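Local atomic coordinates of aminopeptidase N (Francisella tularensis subsp. tularensis, PDB entry 5DLL), a protein that is thought to release N-terminal amino acids, preferably alanine, from intracellular peptides as a zinc-dependent M1 metalloprotease. Residues 50-54 / 55-59; 80-83 / 84-87; 448-451 / 452-455; 721-724 / 725-729; 747-750 / 751-755. All blocks are in the same frame, centred on the assembly; numbering follows the deposited sequence.

In the fold
The five contacts come one after another along the chain, and each is local. Contacts 1 and 2 both lie in the N-terminal domain, their centres about 21 Å apart: contact 1 takes in the end of strand 42-52 and contact 2 that of strand 79-80, both strands of one mixed sheet. Contact 3, on the short helix 450-453, is about 32 Å from contact 1 between centres, with the Tyr452 side chain about 11 Å from that of the zinc ligand Glu332. Contacts 4 and 5 sit on the consecutive helices 723-736 and 741-752 of the C-terminal helical domain, their centres about 13 Å apart. Contacts 1 and 4, about 74 Å apart between centres, lie on opposite sides of the chain's centre.

Contact 1 of 5, residues 50-54 / 55-59; sequences IVANR and ENREN
Arg57 folds back over Ala52 and Arg54, across a type I beta turn that runs from Asn53 to Asn56 at the end of strand 42-52. Its CB points at the preceding residues, and with CG anti to the carbonyl carbon (chi1 -57°) the chain starts out toward the turn. CG lies 3.7 Å from Arg54 NH1, sitting over one face of that guanidinium. The bends at chi2 and chi3 then carry the chain round, past a place at CD where the model is doubtful, and lay the Arg57 guanidinium flat against Ala52. The methyl CB of Ala52 sits over the centre of one face of the Arg57 guanidinium, 3.7 Å from NE and 3.8 Å from CZ. At the tip, NH1 donates to Asn56 O on a lone pair in the carbonyl plane (2.9 Å), though the oxygen is tilted 30° from the plane of the Arg57 group, and Tyr26 makes a cation-pi contact with it. Within the turn, Asn53 OD1 accepts a weak bond from Glu55 N (3.3 Å), while its ND2 donates to Ser24 O. Arg54 reaches out to a salt bridge with Glu100; its guanidinium stands at 78° to that of Arg57, with NH1 4.9 Å from Arg57 NE. The like charges stay apart, a methylene of Arg57 rather than its charged end facing Arg54; Glu100 and the Tyr26 ring probably ease the remaining repulsion.

Contact 2 of 5, residues 80-83 / 84-87; sequences HLSP and AEFA
Glu85 N donates to Ser82 O (2.9 Å) from well above the carbonyl plane, closing a tight turn in which Pro83 and Ala84 take helix-like backbone angles. Before the bend Leu81 and Ser82 are extended, and after it Phe86 is extended again, so the residues at the two ends are brought together. Phe86 CG lies between the backbone N and the carbonyl carbon (chi1 69°), which swings the ring back to Leu81: CD1 lies 3.8 Å from Leu81 CB, and Leu81 O comes near the plane of the ring at its edge, 3.7 Å from CE1. Strand 79-80, which pairs with strand 70-76, is joined by this turn to strand 87-88, and the same Phe86 ring also rests on Leu71 and Ile74 of strand 70-76. It thereby covers part of the sheet of the N-terminal domain, about 12 Å from the bound sodium ion. Glu85 runs out nearly straight beyond CG and crosses Leu81 at about a right angle. Its OE1 is 3.4 Å from the methyl CD2 of Leu81, and its CG passes 3.5 Å from Ser82 OG, so the aliphatic part of the glutamate lies alongside the serine hydroxyl.

Contact 3 of 5, residues 448-451 / 452-455; sequences FKRW and YAQS
Arg450 and Gln454 face each other one helical turn apart, joined through both backbone and side chain. Arg450 O accepts a hydrogen bond from Gln454 N (3.0 Å) and a weak one from Ala453 N; the first donor arrives with a tilt of 21° from the carbonyl plane. A residue earlier, Lys449 O is used by Tyr452 N (3.1 Å) from above its plane, and the same oxygen lies in plane at the edge of the tyrosine ring. Trp451 O accepts a hydrogen bond from a water (2.9 Å) that also donates to Gln454 O (2.8 Å), bridging the end of the turn.

Among side chains, Gln454 CB lies over the rim of one face of the Arg450 guanidinium. CG anti to the backbone N (chi1 -177°) and the bend at chi2 bring OE1 to Arg450 NH2 for a weak bond (3.2 Å), with amide and guanidinium planes at 81°; its stronger partner is Gln491 N. Ala453 CB lies 3.4 Å from Arg450 NH1. Trp451 NE1 donates to His494 O, and Lys449 NZ to Asn435 OD1. Phe448 and Trp451 reach helix 390-423, while Tyr452, about 11 Å from the zinc ligand Glu332 between side chains, packs on helix 430-439. This is a short, weakly bonded helical turn linking the helices of the M1 catalytic domain to strand 459-467 of the beta domain.

Contact 4 of 5, residues 721-724 / 725-729; sequences NDKQ and VRDNA
Arg726 curls back over Lys723: with CG anti to its carbonyl carbon (chi1 -67°) the chain heads toward the start of the helix, and a sharp bend at chi3 (-91°) turns the guanidinium across the first turn. One face of the group is then laid against Lys723, its NH2 3.5 Å from CA, offset toward the rim, while CG passes 3.7 Å from Asp722 O. NE is spoken for by Ser720 O, which helps to set the rotation of the group, and the side chain also meets His756. Asp722 occupies the N-cap position, but its side chain makes no capping bond. Instead it crosses Val725 at about a right angle, OD2 lying 3.6 Å from the methyl CG2.

Backbone bonds become regular as the helix proceeds. Arg726 N gives a weak bond to Asp722 O (3.4 Å), after which Asp727 N reaches Lys723 O almost straight (3.0 Å, 169°) and Asn728 N reaches Gln724 O (3.1 Å). On the outer side, Lys723 NZ stands 4.2 Å from Asp727 OD2, beyond a salt bridge, though the opposite charges one turn apart would still attract. Nearby, Gln724 and Asn728 bring their amide planes nearly perpendicular, with OE1 and OD1 3.8 Å apart. Ala729 turns the other way, onto Phe714 and Leu717 of helix 707-717. Together these residues form the N-terminal end of helix 723-736, with polar side chains along its outer side, within the ARM-repeat-like helical domain at the C-terminal end of this M1 aminopeptidase.

Contact 5 of 5, residues 747-750 / 751-755; sequences WLLS and QAQIS
The amide of Gln751 lies over the indole of Trp747, NE2 centred 3.2 Å above one face with CD2 the nearest ring atom, and ring and amide planes are 46° apart. From there NE2 donates to Trp747 O (2.8 Å), standing well above the carbonyl plane. The backbone N of Gln751 reaches the same oxygen from the opposite face (3.3 Å), so a single carbonyl is gripped twice by one residue. The glutamine gets there by running out straight beyond CG after chi1 of -76°. Trp747 NE1 donates to Ile730 O, and the indole meets the ring of Phe733 nearly parallel.

Two residues further on, Leu749 and Gln753 lie side by side and point the same way, with Leu749 CD1 3.8 Å from Gln753 CG. On the backbone, Ala752 N bonds Leu748 O nearly straight (2.8 Å), whereas Gln753 N makes only weak bonds, to Leu749 O and Ser750 O. At this end Asn790 ND2 bonds both Ala752 O, of the last helical residue, and Ile754 O in the loop. The whole is the buried C-terminal turn of helix 741-752, packed against helices 723-736 and 759-767 in the alpha-helical C-terminal domain.

Contact 1 of 5, residues 50-54 / 55-59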
loop_
_atom_site.group_PDB
_atom_site.type_symbol
_atom_site.label_atom_id
_atom_site.label_comp_id
_atom_site.label_asym_id
_atom_site.label_seq_id
_atom_site.Cartn_x
_atom_site.Cartn_y
_atom_site.Cartn_z
ATOM N N ILE A 50 6.749 15.931 -33.845
ATOM C CA ILE A 50 8.000 15.368 -33.363
ATOM C C ILE A 50 9.171 16.291 -33.691
ATOM O O ILE A 50 9.175 16.966 -34.724
ATOM C CB ILE A 50 8.231 13.985 -34.014
ATOM C CG1 ILE A 50 7.064 13.042 -33.689
ATOM C CG2 ILE A 50 9.551 13.374 -33.564
ATOM C CD1 ILE A 50 6.954 11.859 -34.626
ATOM N N VAL A 51 10.168 16.301 -32.811
ATOM C CA VAL A 51 11.364 17.119 -33.000
ATOM C C VAL A 51 12.624 16.363 -32.561
ATOM O O VAL A 51 12.596 15.584 -31.609
ATOM C CB VAL A 51 11.241 18.463 -32.246
ATOM C CG1 VAL A 51 11.318 18.263 -30.738
ATOM C CG2 VAL A 51 12.302 19.443 -32.723
ATOM N N ALA A 52 13.719 16.595 -33.280
ATOM C CA ALA A 52 15.004 15.974 -32.973
ATOM C C ALA A 52 15.498 16.419 -31.601
ATOM O O ALA A 52 15.466 17.610 -31.294
ATOM C CB ALA A 52 16.023 16.335 -34.043
ATOM N N ASN A 53 15.947 15.463 -30.786
ATOM C CA ASN A 53 16.403 15.743 -29.421
ATOM C C ASN A 53 17.885 16.113 -29.374
ATOM O O ASN A 53 18.741 15.282 -29.650
ATOM C CB ASN A 53 16.152 14.526 -28.522
ATOM C CG ASN A 53 16.505 14.784 -27.064
ATOM O OD1 ASN A 53 16.716 15.923 -26.651
ATOM N ND2 ASN A 53 16.571 13.718 -26.275
ATOM N N ARG A 54 18.181 17.348 -28.982
ATOM C CA ARG A 54 19.562 17.843 -28.946
ATOM C C ARG A 54 20.494 16.969 -28.089
ATOM O O ARG A 54 21.682 16.839 -28.393
ATOM C CB ARG A 54 19.586 19.300 -28.448
ATOM C CG ARG A 54 20.895 20.056 -28.670
ATOM C CD ARG A 54 21.432 19.925 -30.092
ATOM N NE ARG A 54 20.377 20.031 -31.103
ATOM C CZ ARG A 54 20.496 19.644 -32.373
ATOM N NH1 ARG A 54 21.633 19.122 -32.830
ATOM N NH2 ARG A 54 19.466 19.781 -33.200
ATOM N N GLU A 55 19.946 16.360 -27.038
ATOM C CA GLU A 55 20.723 15.520 -26.121
ATOM C C GLU A 55 21.117 14.147 -26.693
ATOM O O GLU A 55 21.900 13.421 -26.072
ATOM C CB GLU A 55 19.952 15.334 -24.808
ATOM C CG GLU A 55 19.742 16.627 -24.030
ATOM C CD GLU A 55 18.955 16.435 -22.741
ATOM O OE1 GLU A 55 18.557 15.287 -22.435
ATOM O OE2 GLU A 55 18.733 17.441 -22.031
ATOM N N ASN A 56 20.569 13.787 -27.856
ATOM C CA ASN A 56 20.939 12.547 -28.551
ATOM C C ASN A 56 20.722 12.661 -30.065
ATOM O O ASN A 56 19.592 12.561 -30.536
ATOM C CB ASN A 56 20.143 11.368 -27.977
ATOM C CG ASN A 56 20.455 10.050 -28.665
ATOM O OD1 ASN A 56 21.334 9.967 -29.518
ATOM N ND2 ASN A 56 19.732 9.009 -28.288
ATOM N N ARG A 57 21.808 12.867 -30.815
ATOM C CA ARG A 57 21.741 13.021 -32.274
ATOM C C ARG A 57 22.724 12.098 -33.005
ATOM O O ARG A 57 23.291 12.477 -34.032
ATOM C CB ARG A 57 22.030 14.476 -32.672
ATOM C CG ARG A 57 21.115 15.524 -32.055
ATOM C CD ARG A 57 19.642 15.328 -32.395
ATOM N NE ARG A 57 19.409 14.828 -33.751
ATOM C CZ ARG A 57 18.752 13.708 -34.062
ATOM N NH1 ARG A 57 18.228 12.922 -33.125
ATOM N NH2 ARG A 57 18.610 13.369 -35.339
ATOM N N GLU A 58 22.912 10.885 -32.492
ATOM C CA GLU A 58 23.872 9.945 -33.088
ATOM C C GLU A 58 23.370 9.292 -34.386
ATOM O O GLU A 58 24.163 8.741 -35.148
ATOM C CB GLU A 58 24.317 8.888 -32.067
ATOM C CG GLU A 58 23.256 7.879 -31.648
ATOM C CD GLU A 58 23.688 7.029 -30.464
ATOM O OE1 GLU A 58 24.821 7.215 -29.966
ATOM O OE2 GLU A 58 22.894 6.170 -30.027
ATOM N N ASN A 59 22.061 9.353 -34.625
ATOM C CA ASN A 59 21.475 8.977 -35.915
ATOM C C ASN A 59 20.103 9.623 -36.112
ATOM O O ASN A 59 19.542 10.188 -35.179
ATOM C CB ASN A 59 21.364 7.453 -36.047
ATOM C CG ASN A 59 20.294 6.857 -35.149
ATOM O OD1 ASN A 59 19.104 7.129 -35.312
ATOM N ND2 ASN A 59 20.713 6.026 -34.208
#

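Contact 2 of 5, residues 80-83 / 84-87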
loop_
_atom_site.group_PDB
_atom_site.type_symbol
_atom_site.label_atom_id
_atom_site.label_comp_id
_atom_site.label_asym_id
_atom_site.label_seq_id
_atom_site.Cartn_x
_atom_site.Cartn_y
_atom_site.Cartn_z
ATOM N N HIS A 80 2.434 11.007 -48.154
ATOM C CA HIS A 80 2.466 9.559 -47.889
ATOM C C HIS A 80 3.876 8.984 -47.945
ATOM O O HIS A 80 4.718 9.453 -48.712
ATOM C CB HIS A 80 1.585 8.801 -48.888
ATOM C CG HIS A 80 0.124 8.865 -48.576
ATOM N ND1 HIS A 80 -0.529 7.878 -47.869
ATOM C CD2 HIS A 80 -0.812 9.797 -48.873
ATOM C CE1 HIS A 80 -1.803 8.200 -47.742
ATOM N NE2 HIS A 80 -2.001 9.359 -48.344
ATOM N N LEU A 81 4.127 7.966 -47.125
ATOM C CA LEU A 81 5.377 7.216 -47.191
ATOM C C LEU A 81 5.166 5.918 -47.957
ATOM O O LEU A 81 4.173 5.215 -47.748
ATOM C CB LEU A 81 5.904 6.898 -45.793
ATOM C CG LEU A 81 6.375 8.072 -44.938
ATOM C CD1 LEU A 81 6.906 7.552 -43.611
ATOM C CD2 LEU A 81 7.441 8.888 -45.655
ATOM N N SER A 82 6.106 5.613 -48.845
ATOM C CA SER A 82 6.087 4.368 -49.604
ATOM C C SER A 82 6.627 3.234 -48.731
ATOM O O SER A 82 7.380 3.492 -47.792
ATOM C CB SER A 82 6.947 4.510 -50.861
ATOM O OG SER A 82 8.263 4.938 -50.537
ATOM N N PRO A 83 6.253 1.976 -49.038
ATOM C CA PRO A 83 6.788 0.803 -48.332
ATOM C C PRO A 83 8.320 0.759 -48.202
ATOM O O PRO A 83 8.832 0.158 -47.259
ATOM C CB PRO A 83 6.300 -0.366 -49.189
ATOM C CG PRO A 83 5.025 0.120 -49.783
ATOM C CD PRO A 83 5.171 1.605 -49.972
ATOM N N ALA A 84 9.033 1.381 -49.141
ATOM C CA ALA A 84 10.498 1.431 -49.110
ATOM C C ALA A 84 11.057 2.426 -48.086
ATOM O O ALA A 84 12.176 2.247 -47.606
ATOM C CB ALA A 84 11.042 1.753 -50.499
ATOM N N GLU A 85 10.282 3.463 -47.756
ATOM C CA GLU A 85 10.726 4.531 -46.837
ATOM C C GLU A 85 10.529 4.234 -45.335
ATOM O O GLU A 85 10.895 5.057 -44.485
ATOM C CB GLU A 85 10.040 5.857 -47.189
ATOM C CG GLU A 85 10.572 6.530 -48.446
ATOM C CD GLU A 85 10.002 7.924 -48.647
ATOM O OE1 GLU A 85 8.759 8.067 -48.685
ATOM O OE2 GLU A 85 10.801 8.879 -48.769
ATOM N N PHE A 86 9.952 3.079 -45.011
ATOM C CA PHE A 86 9.802 2.655 -43.618
ATOM C C PHE A 86 9.707 1.140 -43.501
ATOM O O PHE A 86 9.529 0.441 -44.500
ATOM C CB PHE A 86 8.559 3.291 -43.003
ATOM C CG PHE A 86 7.265 2.775 -43.569
ATOM C CD1 PHE A 86 6.743 3.309 -44.737
ATOM C CD2 PHE A 86 6.560 1.761 -42.926
ATOM C CE1 PHE A 86 5.549 2.843 -45.260
ATOM C CE2 PHE A 86 5.364 1.291 -43.447
ATOM C CZ PHE A 86 4.859 1.832 -44.615
ATOM N N ALA A 87 9.819 0.646 -42.272
ATOM C CA ALA A 87 9.723 -0.787 -41.983
ATOM C C ALA A 87 8.806 -1.023 -40.785
ATOM O O ALA A 87 8.864 -0.288 -39.799
ATOM C CB ALA A 87 11.103 -1.368 -41.715
#

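Contact 3 of 5, residues 448-451 / 452-455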
loop_
_atom_site.group_PDB
_atom_site.type_symbol
_atom_site.label_atom_id
_atom_site.label_comp_id
_atom_site.label_asym_id
_atom_site.label_seq_id
_atom_site.Cartn_x
_atom_site.Cartn_y
_atom_site.Cartn_z
ATOM N N PHE A 448 23.851 10.710 1.578
ATOM C CA PHE A 448 22.482 10.233 1.666
ATOM C C PHE A 448 22.039 9.500 0.390
ATOM O O PHE A 448 21.254 8.556 0.462
ATOM C CB PHE A 448 21.546 11.402 1.957
ATOM C CG PHE A 448 20.132 10.987 2.203
ATOM C CD1 PHE A 448 19.746 10.522 3.447
ATOM C CD2 PHE A 448 19.190 11.049 1.190
ATOM C CE1 PHE A 448 18.442 10.133 3.682
ATOM C CE2 PHE A 448 17.883 10.659 1.417
ATOM C CZ PHE A 448 17.510 10.201 2.666
ATOM N N LYS A 449 22.546 9.933 -0.768
ATOM C CA LYS A 449 22.223 9.297 -2.059
ATOM C C LYS A 449 22.540 7.799 -2.106
ATOM O O LYS A 449 21.920 7.050 -2.866
ATOM C CB LYS A 449 22.941 10.014 -3.208
ATOM C CG LYS A 449 22.285 11.329 -3.584
ATOM C CD LYS A 449 23.132 12.145 -4.541
ATOM C CE LYS A 449 22.462 13.472 -4.848
ATOM N NZ LYS A 449 23.329 14.357 -5.667
ATOM N N ARG A 450 23.503 7.379 -1.287
ATOM C CA ARG A 450 23.885 5.972 -1.143
ATOM C C ARG A 450 22.728 5.052 -0.689
ATOM O O ARG A 450 22.803 3.835 -0.870
ATOM C CB ARG A 450 25.079 5.878 -0.176
ATOM C CG ARG A 450 25.677 4.495 0.042
ATOM C CD ARG A 450 26.103 3.820 -1.251
ATOM N NE ARG A 450 26.589 2.461 -1.012
ATOM C CZ ARG A 450 26.747 1.536 -1.955
ATOM N NH1 ARG A 450 26.460 1.805 -3.227
ATOM N NH2 ARG A 450 27.195 0.327 -1.623
ATOM N N TRP A 451 21.669 5.626 -0.107
ATOM C CA TRP A 451 20.444 4.872 0.227
ATOM C C TRP A 451 19.752 4.253 -1.000
ATOM O O TRP A 451 19.142 3.184 -0.905
ATOM C CB TRP A 451 19.430 5.766 0.959
ATOM C CG TRP A 451 19.670 5.912 2.434
ATOM C CD1 TRP A 451 20.194 6.995 3.079
ATOM C CD2 TRP A 451 19.371 4.945 3.452
ATOM N NE1 TRP A 451 20.251 6.760 4.431
ATOM C CE2 TRP A 451 19.753 5.509 4.687
ATOM C CE3 TRP A 451 18.829 3.653 3.437
ATOM C CZ2 TRP A 451 19.606 4.826 5.901
ATOM C CZ3 TRP A 451 18.680 2.976 4.644
ATOM C CH2 TRP A 451 19.069 3.565 5.858
ATOM N N TYR A 452 19.836 4.937 -2.137
ATOM C CA TYR A 452 19.222 4.454 -3.378
ATOM C C TYR A 452 19.952 3.257 -3.986
ATOM O O TYR A 452 19.321 2.392 -4.600
ATOM C CB TYR A 452 19.102 5.597 -4.395
ATOM C CG TYR A 452 18.028 6.579 -3.999
ATOM C CD1 TYR A 452 16.707 6.383 -4.391
ATOM C CD2 TYR A 452 18.319 7.674 -3.194
ATOM C CE1 TYR A 452 15.707 7.262 -4.010
ATOM C CE2 TYR A 452 17.324 8.560 -2.808
ATOM C CZ TYR A 452 16.020 8.350 -3.220
ATOM O OH TYR A 452 15.022 9.220 -2.847
ATOM N N ALA A 453 21.270 3.205 -3.795
ATOM C CA ALA A 453 22.110 2.147 -4.366
ATOM C C ALA A 453 22.244 0.917 -3.462
ATOM O O ALA A 453 22.329 -0.209 -3.958
ATOM C CB ALA A 453 23.488 2.702 -4.704
ATOM N N GLN A 454 22.259 1.122 -2.146
ATOM C CA GLN A 454 22.570 0.040 -1.205
ATOM C C GLN A 454 21.373 -0.832 -0.815
ATOM O O GLN A 454 20.311 -0.330 -0.443
ATOM C CB GLN A 454 23.224 0.597 0.061
ATOM C CG GLN A 454 23.636 -0.486 1.053
ATOM C CD GLN A 454 24.854 -0.104 1.871
ATOM O OE1 GLN A 454 25.962 -0.005 1.341
ATOM N NE2 GLN A 454 24.659 0.107 3.170
ATOM N N SER A 455 21.587 -2.144 -0.877
ATOM C CA SER A 455 20.579 -3.139 -0.524
ATOM C C SER A 455 20.743 -3.584 0.932
ATOM O O SER A 455 21.783 -3.346 1.550
ATOM C CB SER A 455 20.703 -4.343 -1.458
ATOM O OG SER A 455 19.704 -5.312 -1.200
HETATM O O HOH W 1 17.749 0.644 -1.054
#

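Contact 4 of 5, residues 721-724 / 725-729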
loop_
_atom_site.group_PDB
_atom_site.type_symbol
_atom_site.label_atom_id
_atom_site.label_comp_id
_atom_site.label_asym_id
_atom_site.label_seq_id
_atom_site.Cartn_x
_atom_site.Cartn_y
_atom_site.Cartn_z
ATOM N N ASN A 721 -16.834 -19.719 24.995
ATOM C CA ASN A 721 -16.577 -21.153 25.143
ATOM C C ASN A 721 -17.848 -21.999 25.101
ATOM O O ASN A 721 -17.773 -23.228 25.103
ATOM C CB ASN A 721 -15.813 -21.428 26.440
ATOM C CG ASN A 721 -14.462 -20.738 26.475
ATOM O OD1 ASN A 721 -13.792 -20.596 25.451
ATOM N ND2 ASN A 721 -14.056 -20.305 27.656
ATOM N N ASP A 722 -19.008 -21.345 25.071
ATOM C CA ASP A 722 -20.279 -22.042 24.916
ATOM C C ASP A 722 -20.568 -22.231 23.432
ATOM O O ASP A 722 -20.491 -21.283 22.654
ATOM C CB ASP A 722 -21.409 -21.257 25.583
ATOM C CG ASP A 722 -22.664 -22.091 25.790
ATOM O OD1 ASP A 722 -22.550 -23.320 25.988
ATOM O OD2 ASP A 722 -23.771 -21.509 25.768
ATOM N N LYS A 723 -20.894 -23.461 23.051
ATOM C CA LYS A 723 -21.160 -23.815 21.656
ATOM C C LYS A 723 -22.407 -23.109 21.119
ATOM O O LYS A 723 -22.417 -22.644 19.980
ATOM C CB LYS A 723 -21.318 -25.334 21.542
ATOM C CG LYS A 723 -21.418 -25.879 20.127
ATOM C CD LYS A 723 -21.365 -27.399 20.141
ATOM C CE LYS A 723 -21.740 -27.992 18.792
ATOM N NZ LYS A 723 -20.866 -27.493 17.696
ATOM N N GLN A 724 -23.449 -23.040 21.952
ATOM C CA GLN A 724 -24.712 -22.370 21.607
ATOM C C GLN A 724 -24.527 -20.884 21.294
ATOM O O GLN A 724 -25.169 -20.352 20.387
ATOM C CB GLN A 724 -25.716 -22.514 22.759
ATOM C CG GLN A 724 -26.346 -23.894 22.883
ATOM C CD GLN A 724 -27.602 -24.060 22.038
ATOM O OE1 GLN A 724 -27.811 -23.348 21.053
ATOM N NE2 GLN A 724 -28.445 -25.010 22.425
ATOM N N VAL A 725 -23.659 -20.225 22.059
ATOM C CA VAL A 725 -23.399 -18.788 21.900
ATOM C C VAL A 725 -22.734 -18.480 20.557
ATOM O O VAL A 725 -23.106 -17.514 19.883
ATOM C CB VAL A 725 -22.518 -18.245 23.054
ATOM C CG1 VAL A 725 -21.994 -16.847 22.750
ATOM C CG2 VAL A 725 -23.299 -18.246 24.362
ATOM N N ARG A 726 -21.750 -19.294 20.183
ATOM C CA ARG A 726 -21.045 -19.130 18.913
ATOM C C ARG A 726 -21.973 -19.414 17.735
ATOM O O ARG A 726 -22.082 -18.598 16.815
ATOM C CB ARG A 726 -19.816 -20.043 18.855
ATOM C CG ARG A 726 -18.736 -19.657 19.851
ATOM C CD ARG A 726 -17.479 -20.500 19.712
ATOM N NE ARG A 726 -17.505 -21.688 20.570
ATOM C CZ ARG A 726 -17.701 -22.941 20.161
ATOM N NH1 ARG A 726 -17.890 -23.229 18.874
ATOM N NH2 ARG A 726 -17.700 -23.925 21.055
ATOM N N ASP A 727 -22.646 -20.565 17.785
ATOM C CA ASP A 727 -23.545 -21.006 16.713
ATOM C C ASP A 727 -24.618 -19.981 16.371
ATOM O O ASP A 727 -24.862 -19.705 15.198
ATOM C CB ASP A 727 -24.229 -22.331 17.087
ATOM C CG ASP A 727 -23.362 -23.552 16.802
ATOM O OD1 ASP A 727 -22.186 -23.390 16.407
ATOM O OD2 ASP A 727 -23.870 -24.685 16.972
ATOM N N ASN A 728 -25.260 -19.432 17.396
ATOM C CA ASN A 728 -26.364 -18.500 17.189
ATOM C C ASN A 728 -25.912 -17.196 16.553
ATOM O O ASN A 728 -26.601 -16.663 15.687
ATOM C CB ASN A 728 -27.091 -18.219 18.504
ATOM C CG ASN A 728 -27.821 -19.436 19.035
ATOM O OD1 ASN A 728 -27.721 -20.531 18.481
ATOM N ND2 ASN A 728 -28.558 -19.251 20.118
ATOM N N ALA A 729 -24.756 -16.690 16.976
ATOM C CA ALA A 729 -24.180 -15.478 16.386
ATOM C C ALA A 729 -23.810 -15.690 14.918
ATOM O O ALA A 729 -23.964 -14.783 14.100
ATOM C CB ALA A 729 -22.961 -15.028 17.178
#

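Contact 5 of 5, residues 747-750 / 751-755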
loop_
_atom_site.group_PDB
_atom_site.type_symbol
_atom_site.label_atom_id
_atom_site.label_comp_id
_atom_site.label_asym_id
_atom_site.label_seq_id
_atom_site.Cartn_x
_atom_site.Cartn_y
_atom_site.Cartn_z
ATOM N N TRP A 747 -18.021 -12.558 7.308
ATOM C CA TRP A 747 -18.646 -13.661 8.034
ATOM C C TRP A 747 -17.802 -14.937 7.933
ATOM O O TRP A 747 -17.616 -15.653 8.924
ATOM C CB TRP A 747 -20.056 -13.889 7.491
ATOM C CG TRP A 747 -20.830 -14.971 8.164
ATOM C CD1 TRP A 747 -21.327 -14.963 9.439
ATOM C CD2 TRP A 747 -21.234 -16.212 7.583
ATOM N NE1 TRP A 747 -22.003 -16.134 9.692
ATOM C CE2 TRP A 747 -21.963 -16.918 8.567
ATOM C CE3 TRP A 747 -21.044 -16.804 6.326
ATOM C CZ2 TRP A 747 -22.501 -18.186 8.333
ATOM C CZ3 TRP A 747 -21.580 -18.058 6.094
ATOM C CH2 TRP A 747 -22.300 -18.738 7.095
ATOM N N LEU A 748 -17.285 -15.205 6.736
ATOM C CA LEU A 748 -16.402 -16.350 6.508
ATOM C C LEU A 748 -15.078 -16.169 7.243
ATOM O O LEU A 748 -14.634 -17.061 7.972
ATOM C CB LEU A 748 -16.127 -16.531 5.011
ATOM C CG LEU A 748 -17.320 -16.878 4.116
ATOM C CD1 LEU A 748 -16.976 -16.642 2.654
ATOM C CD2 LEU A 748 -17.771 -18.315 4.340
ATOM N N LEU A 749 -14.458 -15.008 7.048
ATOM C CA LEU A 749 -13.174 -14.693 7.673
ATOM C C LEU A 749 -13.248 -14.818 9.183
ATOM O O LEU A 749 -12.349 -15.372 9.796
ATOM C CB LEU A 749 -12.721 -13.282 7.291
ATOM C CG LEU A 749 -11.411 -12.756 7.894
ATOM C CD1 LEU A 749 -10.262 -13.732 7.699
ATOM C CD2 LEU A 749 -11.060 -11.406 7.283
ATOM N N SER A 750 -14.326 -14.305 9.775
ATOM C CA SER A 750 -14.510 -14.354 11.228
ATOM C C SER A 750 -14.567 -15.787 11.733
ATOM O O SER A 750 -13.939 -16.121 12.740
ATOM C CB SER A 750 -15.787 -13.618 11.641
ATOM O OG SER A 750 -15.664 -12.227 11.422
ATOM N N GLN A 751 -15.324 -16.628 11.032
ATOM C CA GLN A 751 -15.409 -18.050 11.368
ATOM C C GLN A 751 -14.054 -18.739 11.193
ATOM O O GLN A 751 -13.624 -19.502 12.062
ATOM C CB GLN A 751 -16.473 -18.739 10.517
ATOM C CG GLN A 751 -17.894 -18.445 10.962
ATOM C CD GLN A 751 -18.923 -18.861 9.929
ATOM O OE1 GLN A 751 -19.684 -19.807 10.137
ATOM N NE2 GLN A 751 -18.938 -18.163 8.796
ATOM N N ALA A 752 -13.383 -18.446 10.081
ATOM C CA ALA A 752 -12.041 -18.972 9.808
ATOM C C ALA A 752 -11.045 -18.657 10.921
ATOM O O ALA A 752 -10.122 -19.434 11.171
ATOM C CB ALA A 752 -11.523 -18.430 8.483
ATOM N N GLN A 753 -11.241 -17.517 11.582
ATOM C CA GLN A 753 -10.336 -17.040 12.626
ATOM C C GLN A 753 -10.702 -17.514 14.040
ATOM O O GLN A 753 -10.039 -17.124 15.002
ATOM C CB GLN A 753 -10.295 -15.508 12.601
ATOM C CG GLN A 753 -9.846 -14.910 11.271
ATOM C CD GLN A 753 -8.368 -14.575 11.221
ATOM O OE1 GLN A 753 -7.832 -13.929 12.123
ATOM N NE2 GLN A 753 -7.705 -14.994 10.149
ATOM N N ILE A 754 -11.736 -18.345 14.176
ATOM C CA ILE A 754 -12.146 -18.864 15.490
ATOM C C ILE A 754 -10.981 -19.560 16.186
ATOM O O ILE A 754 -10.323 -20.413 15.591
ATOM C CB ILE A 754 -13.314 -19.871 15.376
ATOM C CG1 ILE A 754 -14.615 -19.148 15.014
ATOM C CG2 ILE A 754 -13.511 -20.638 16.681
ATOM C CD1 ILE A 754 -15.692 -20.060 14.462
ATOM N N SER A 755 -10.738 -19.190 17.442
ATOM C CA SER A 755 -9.719 -19.837 18.267
ATOM C C SER A 755 -10.358 -20.970 19.052
ATOM O O SER A 755 -10.698 -20.815 20.224
ATOM C CB SER A 755 -9.082 -18.829 19.227
ATOM O OG SER A 755 -8.306 -17.881 18.520
#